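Local atomic coordinates of regulatory protein YycH-like domain-containing protein (Eubacterium rectale, PDB entry 5COZ), a protein that is of unknown function but contains a domain resembling the regulatory protein YycH and is probably exported as a membrane-anchored lipoprotein. Residues Ile87-Lys91 and Asp92-Gln96; Ser278-Ser281 and Lys282-Lys286. One frame throughout, in Å; residues are numbered along the deposited sequence.

Contact 1 (Ile87-Lys91 and Asp92-Gln96); sequences INLNK and DVCVQ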
loop_
_atom_site.group_PDB
_atom_site.type_symbol
_atom_site.label_atom_id
_atom_site.label_comp_id
_atom_site.label_asym_id
_atom_site.label_seq_id
_atom_site.Cartn_x
_atom_site.Cartn_y
_atom_site.Cartn_z
ATOM N N ILE A 87 15.995 8.269 10.960
ATOM C CA ILE A 87 16.011 9.648 10.460
ATOM C C ILE A 87 17.177 10.475 11.039
ATOM O O ILE A 87 17.239 11.676 10.786
ATOM C CB ILE A 87 14.654 10.383 10.666
ATOM C CG1 ILE A 87 14.304 10.566 12.176
ATOM C CG2 ILE A 87 13.530 9.683 9.882
ATOM C CD1 ILE A 87 13.268 11.657 12.445
ATOM N N ASN A 88 18.055 9.842 11.833
ATOM C CA ASN A 88 19.229 10.480 12.475
ATOM C C ASN A 88 18.778 11.638 13.376
ATOM O O ASN A 88 19.353 12.734 13.355
ATOM C CB ASN A 88 20.276 10.942 11.422
ATOM C CG ASN A 88 21.656 11.121 12.006
ATOM O OD1 ASN A 88 22.108 10.345 12.860
ATOM N ND2 ASN A 88 22.351 12.156 11.567
ATOM N N LEU A 89 17.709 11.391 14.162
ATOM C CA LEU A 89 17.177 12.411 15.062
ATOM C C LEU A 89 18.157 12.667 16.211
ATOM O O LEU A 89 18.722 11.716 16.748
ATOM C CB LEU A 89 15.818 11.939 15.611
ATOM C CG LEU A 89 15.098 12.887 16.555
ATOM C CD1 LEU A 89 14.227 13.856 15.783
ATOM C CD2 LEU A 89 14.203 12.106 17.520
ATOM N N ASN A 90 18.386 13.933 16.560
ATOM C CA ASN A 90 19.259 14.238 17.683
ATOM C C ASN A 90 18.394 14.121 18.957
ATOM O O ASN A 90 17.664 15.051 19.284
ATOM C CB ASN A 90 19.888 15.612 17.507
ATOM C CG ASN A 90 20.906 15.945 18.569
ATOM O OD1 ASN A 90 21.071 15.229 19.560
ATOM N ND2 ASN A 90 21.613 17.042 18.377
ATOM N N LYS A 91 18.431 12.951 19.615
ATOM C CA LYS A 91 17.588 12.627 20.786
ATOM C C LYS A 91 17.880 13.534 21.990
ATOM O O LYS A 91 16.951 13.849 22.750
ATOM C CB LYS A 91 17.710 11.145 21.169
ATOM C CG LYS A 91 17.077 10.198 20.137
ATOM C CD LYS A 91 17.180 8.691 20.451
ATOM C CE LYS A 91 18.595 8.153 20.395
ATOM N NZ LYS A 91 19.284 8.451 19.120
ATOM N N ASP A 92 19.136 14.020 22.128
ATOM C CA ASP A 92 19.531 14.907 23.234
ATOM C C ASP A 92 18.715 16.193 23.297
ATOM O O ASP A 92 18.345 16.617 24.394
ATOM C CB ASP A 92 21.015 15.316 23.126
ATOM C CG ASP A 92 22.049 14.211 23.102
ATOM O OD1 ASP A 92 21.776 13.126 23.659
ATOM O OD2 ASP A 92 23.159 14.453 22.575
ATOM N N VAL A 93 18.483 16.845 22.134
ATOM C CA VAL A 93 17.819 18.150 22.057
ATOM C C VAL A 93 16.306 18.051 21.807
ATOM O O VAL A 93 15.623 19.081 21.806
ATOM C CB VAL A 93 18.481 19.092 21.011
ATOM C CG1 VAL A 93 19.883 19.510 21.453
ATOM C CG2 VAL A 93 18.507 18.475 19.617
ATOM N N CYS A 94 15.779 16.841 21.607
ATOM C CA CYS A 94 14.349 16.614 21.389
ATOM C C CYS A 94 13.518 16.908 22.595
ATOM O O CYS A 94 13.996 16.701 23.722
ATOM C CB CYS A 94 14.117 15.182 20.949
ATOM S SG CYS A 94 14.401 14.939 19.200
ATOM N N VAL A 95 12.261 17.320 22.378
ATOM C CA VAL A 95 11.265 17.540 23.406
ATOM C C VAL A 95 10.194 16.477 23.250
ATOM O O VAL A 95 9.600 16.320 22.169
ATOM C CB VAL A 95 10.663 18.974 23.351
ATOM C CG1 VAL A 95 9.596 19.168 24.430
ATOM C CG2 VAL A 95 11.758 20.033 23.502
ATOM N N GLN A 96 9.931 15.745 24.325
ATOM C CA GLN A 96 8.902 14.737 24.343
ATOM C C GLN A 96 7.579 15.377 24.785
ATOM O O GLN A 96 7.553 16.241 25.673
ATOM C CB GLN A 96 9.314 13.579 25.295
ATOM C CG GLN A 96 8.342 12.382 25.383
ATOM C CD GLN A 96 7.210 12.491 26.416
ATOM O OE1 GLN A 96 6.886 13.570 26.940
ATOM N NE2 GLN A 96 6.607 11.359 26.760
#
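Asn90 reaches forward over the turn with its amide, meeting Asp92 with the oxygen and Val93 with the nitrogen. Chi1 of -175° sets CG beside the carbonyl carbon, on the side of the following residues, and a chi2 near zero (-8°) turns OD1 forward to within 3.4 Å of Asp92 N. That bond is weak, and it closes an Asx turn. OD1 also lies 3.6 Å from Asp92 CB, where the amide and carboxylate planes are turned 69° apart, so the two flat groups cross rather than stack. The amide nitrogen ND2 of Asn90 comes to 3.6 Å from Val93 CG2, the methyl set between that residue's own N and carbonyl carbon.

This is the link between helix 73-87, which ends in a Schellman motif at Asn88, and strand 95-101, the first strand of an antiparallel hairpin with 104-111. From Lys91 to Val93 the backbone keeps near-helical angles, giving overlapping tight turns with long bonds: Asn90 O weakly accepts from both Val93 N and Cys94 N, and Lys91 O accepts from Cys94 N at 3.4 Å, again weakly.

On the side toward the helix and strand 116-120, Leu89 is buried against Ala84 and Ile118. Its CD2 approaches Cys94 SG to 3.3 Å, a close spacing that is doubtful because the cysteine was modelled in two conformers. Asn90 and Val93 both touch Asn111 at the C-terminal end of strand 104-111.

Contact 2 (Ser278-Ser281 and Lys282-Lys286); sequences SILS and KEVDK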
loop_
_atom_site.group_PDB
_atom_site.type_symbol
_atom_site.label_atom_id
_atom_site.label_comp_id
_atom_site.label_asym_id
_atom_site.label_seq_id
_atom_site.Cartn_x
_atom_site.Cartn_y
_atom_site.Cartn_z
ATOM N N SER A 278 -10.149 -17.499 -12.850
ATOM C CA SER A 278 -11.557 -17.534 -12.439
ATOM C C SER A 278 -12.014 -16.142 -12.032
ATOM O O SER A 278 -13.097 -15.716 -12.406
ATOM C CB SER A 278 -11.753 -18.509 -11.282
ATOM O OG SER A 278 -11.333 -19.814 -11.652
ATOM N N ILE A 279 -11.145 -15.403 -11.343
ATOM C CA ILE A 279 -11.436 -14.040 -10.912
ATOM C C ILE A 279 -11.476 -13.101 -12.104
ATOM O O ILE A 279 -12.427 -12.310 -12.209
ATOM C CB ILE A 279 -10.393 -13.592 -9.877
ATOM C CG1 ILE A 279 -10.377 -14.547 -8.670
ATOM C CG2 ILE A 279 -10.602 -12.112 -9.466
ATOM C CD1 ILE A 279 -11.712 -14.681 -7.912
ATOM N N LEU A 280 -10.467 -13.176 -13.009
ATOM C CA LEU A 280 -10.468 -12.255 -14.126
ATOM C C LEU A 280 -11.692 -12.460 -15.027
ATOM O O LEU A 280 -12.293 -11.464 -15.427
ATOM C CB LEU A 280 -9.174 -12.361 -14.945
ATOM C CG LEU A 280 -9.119 -11.399 -16.168
ATOM C CD1 LEU A 280 -9.242 -9.909 -15.723
ATOM C CD2 LEU A 280 -7.839 -11.616 -16.951
ATOM N N SER A 281 -12.065 -13.715 -15.349
ATOM C CA SER A 281 -13.221 -13.903 -16.219
ATOM C C SER A 281 -14.509 -13.366 -15.553
ATOM O O SER A 281 -15.322 -12.728 -16.228
ATOM C CB SER A 281 -13.363 -15.368 -16.606
ATOM O OG SER A 281 -13.623 -16.133 -15.446
ATOM N N LYS A 282 -14.671 -13.562 -14.244
ATOM C CA LYS A 282 -15.843 -13.078 -13.534
ATOM C C LYS A 282 -15.827 -11.532 -13.486
ATOM O O LYS A 282 -16.864 -10.883 -13.684
ATOM C CB LYS A 282 -15.822 -13.695 -12.122
ATOM C CG LYS A 282 -17.075 -13.603 -11.347
ATOM C CD LYS A 282 -17.012 -14.678 -10.290
ATOM C CE LYS A 282 -18.239 -14.608 -9.491
ATOM N NZ LYS A 282 -18.155 -15.609 -8.426
ATOM N N GLU A 283 -14.645 -10.950 -13.267
ATOM C CA GLU A 283 -14.528 -9.491 -13.192
ATOM C C GLU A 283 -14.769 -8.851 -14.571
ATOM O O GLU A 283 -15.457 -7.834 -14.648
ATOM C CB GLU A 283 -13.158 -9.120 -12.644
ATOM C CG GLU A 283 -12.917 -7.615 -12.602
ATOM C CD GLU A 283 -13.683 -6.812 -11.571
ATOM O OE1 GLU A 283 -14.522 -7.374 -10.828
ATOM O OE2 GLU A 283 -13.451 -5.582 -11.530
ATOM N N VAL A 284 -14.285 -9.480 -15.651
ATOM C CA VAL A 284 -14.569 -8.960 -16.993
ATOM C C VAL A 284 -16.081 -9.018 -17.254
ATOM O O VAL A 284 -16.627 -8.077 -17.839
ATOM C CB VAL A 284 -13.753 -9.721 -18.047
ATOM C CG1 VAL A 284 -14.360 -9.608 -19.451
ATOM C CG2 VAL A 284 -12.303 -9.266 -18.030
ATOM N N ASP A 285 -16.766 -10.108 -16.835
ATOM C CA ASP A 285 -18.205 -10.196 -17.058
ATOM C C ASP A 285 -18.915 -9.040 -16.331
ATOM O O ASP A 285 -19.848 -8.458 -16.888
ATOM C CB ASP A 285 -18.722 -11.556 -16.599
ATOM C CG ASP A 285 -20.066 -11.934 -17.186
ATOM O OD1 ASP A 285 -20.208 -11.897 -18.453
ATOM O OD2 ASP A 285 -20.953 -12.347 -16.406
ATOM N N LYS A 286 -18.436 -8.679 -15.122
ATOM C CA LYS A 286 -19.013 -7.569 -14.356
ATOM C C LYS A 286 -18.745 -6.236 -15.053
ATOM O O LYS A 286 -19.655 -5.438 -15.252
ATOM C CB LYS A 286 -18.419 -7.545 -12.933
ATOM C CG LYS A 286 -18.933 -6.396 -12.041
ATOM C CD LYS A 286 -17.912 -5.256 -11.869
ATOM C CE LYS A 286 -18.278 -4.356 -10.707
ATOM N NZ LYS A 286 -17.427 -3.133 -10.655
#
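The carboxylate of Glu283 is the flat group here, carried on a side chain whose CB rests 3.3 Å from Ile279 O, one turn back in alpha-helix 276-288. A bend at chi2 (71°) takes the buried carboxylate off toward Tyr347, whose hydroxyl is hydrogen-bonded to OE1. The other oxygen, OE2, lies close to OD2 of Asp345, a crowding of like charge that could raise the pKa of one of the two acids. Lys286, modelled in two conformers, makes a salt bridge in one of them from NZ to Asp345 OD2, which may partly offset this.

Between Ser278-Ser281 and Lys282-Lys286 the backbone is joined in the i to i+4 pattern: Lys282 N bonds to Ser278 O at 3.2 Å, Glu283 N to Ile279 O and Val284 N to Leu280 O, both at 2.8 Å, and Asp285 N to Ser281 O at 3.1 Å. One side of the helix lies against the mixed sheet and another against helix 16-22. Toward the sheet, Ile279 packs on Trp321 and Val323 of strand 314-330 and on Tyr347 of strand 338-348. Lys282 borders this side at Tyr347: it packs its CB on Ser278 O and then runs out extended to hydrogen-bond Gly352 O through NZ.

Ser281 has two conformers, so the approach of its OG to Ser278 O is doubtful. On the side facing helix 16-22, Leu20 covers Leu280 and Tyr16 covers Val284. The leucine has CG anti to its backbone N, and chi2 of 60° then turns CD1 on toward Val284, the two chains crossing at a slant with Leu280 CD1 3.9 Å from Val284 CG2.

Overall arrangement
The two contacts sit on opposite sides of the chain's centre: the centre of contact 1 about 29 Å out and that of contact 2 about 23 Å out. Their own centres are 52 Å apart, and their nearest atoms about 38 Å, so neither touches the other. Each is tied to a different sheet. Contact 1 leads into an end strand of the large antiparallel sheet, at the exposed surface; contact 2 is the middle of a helix packed on the mixed sheet, with half of its touching residues buried. In sequence, contact 1 comes first. The sodium ion is bound by Gln208 and Asp210, residues that belong to neither contact.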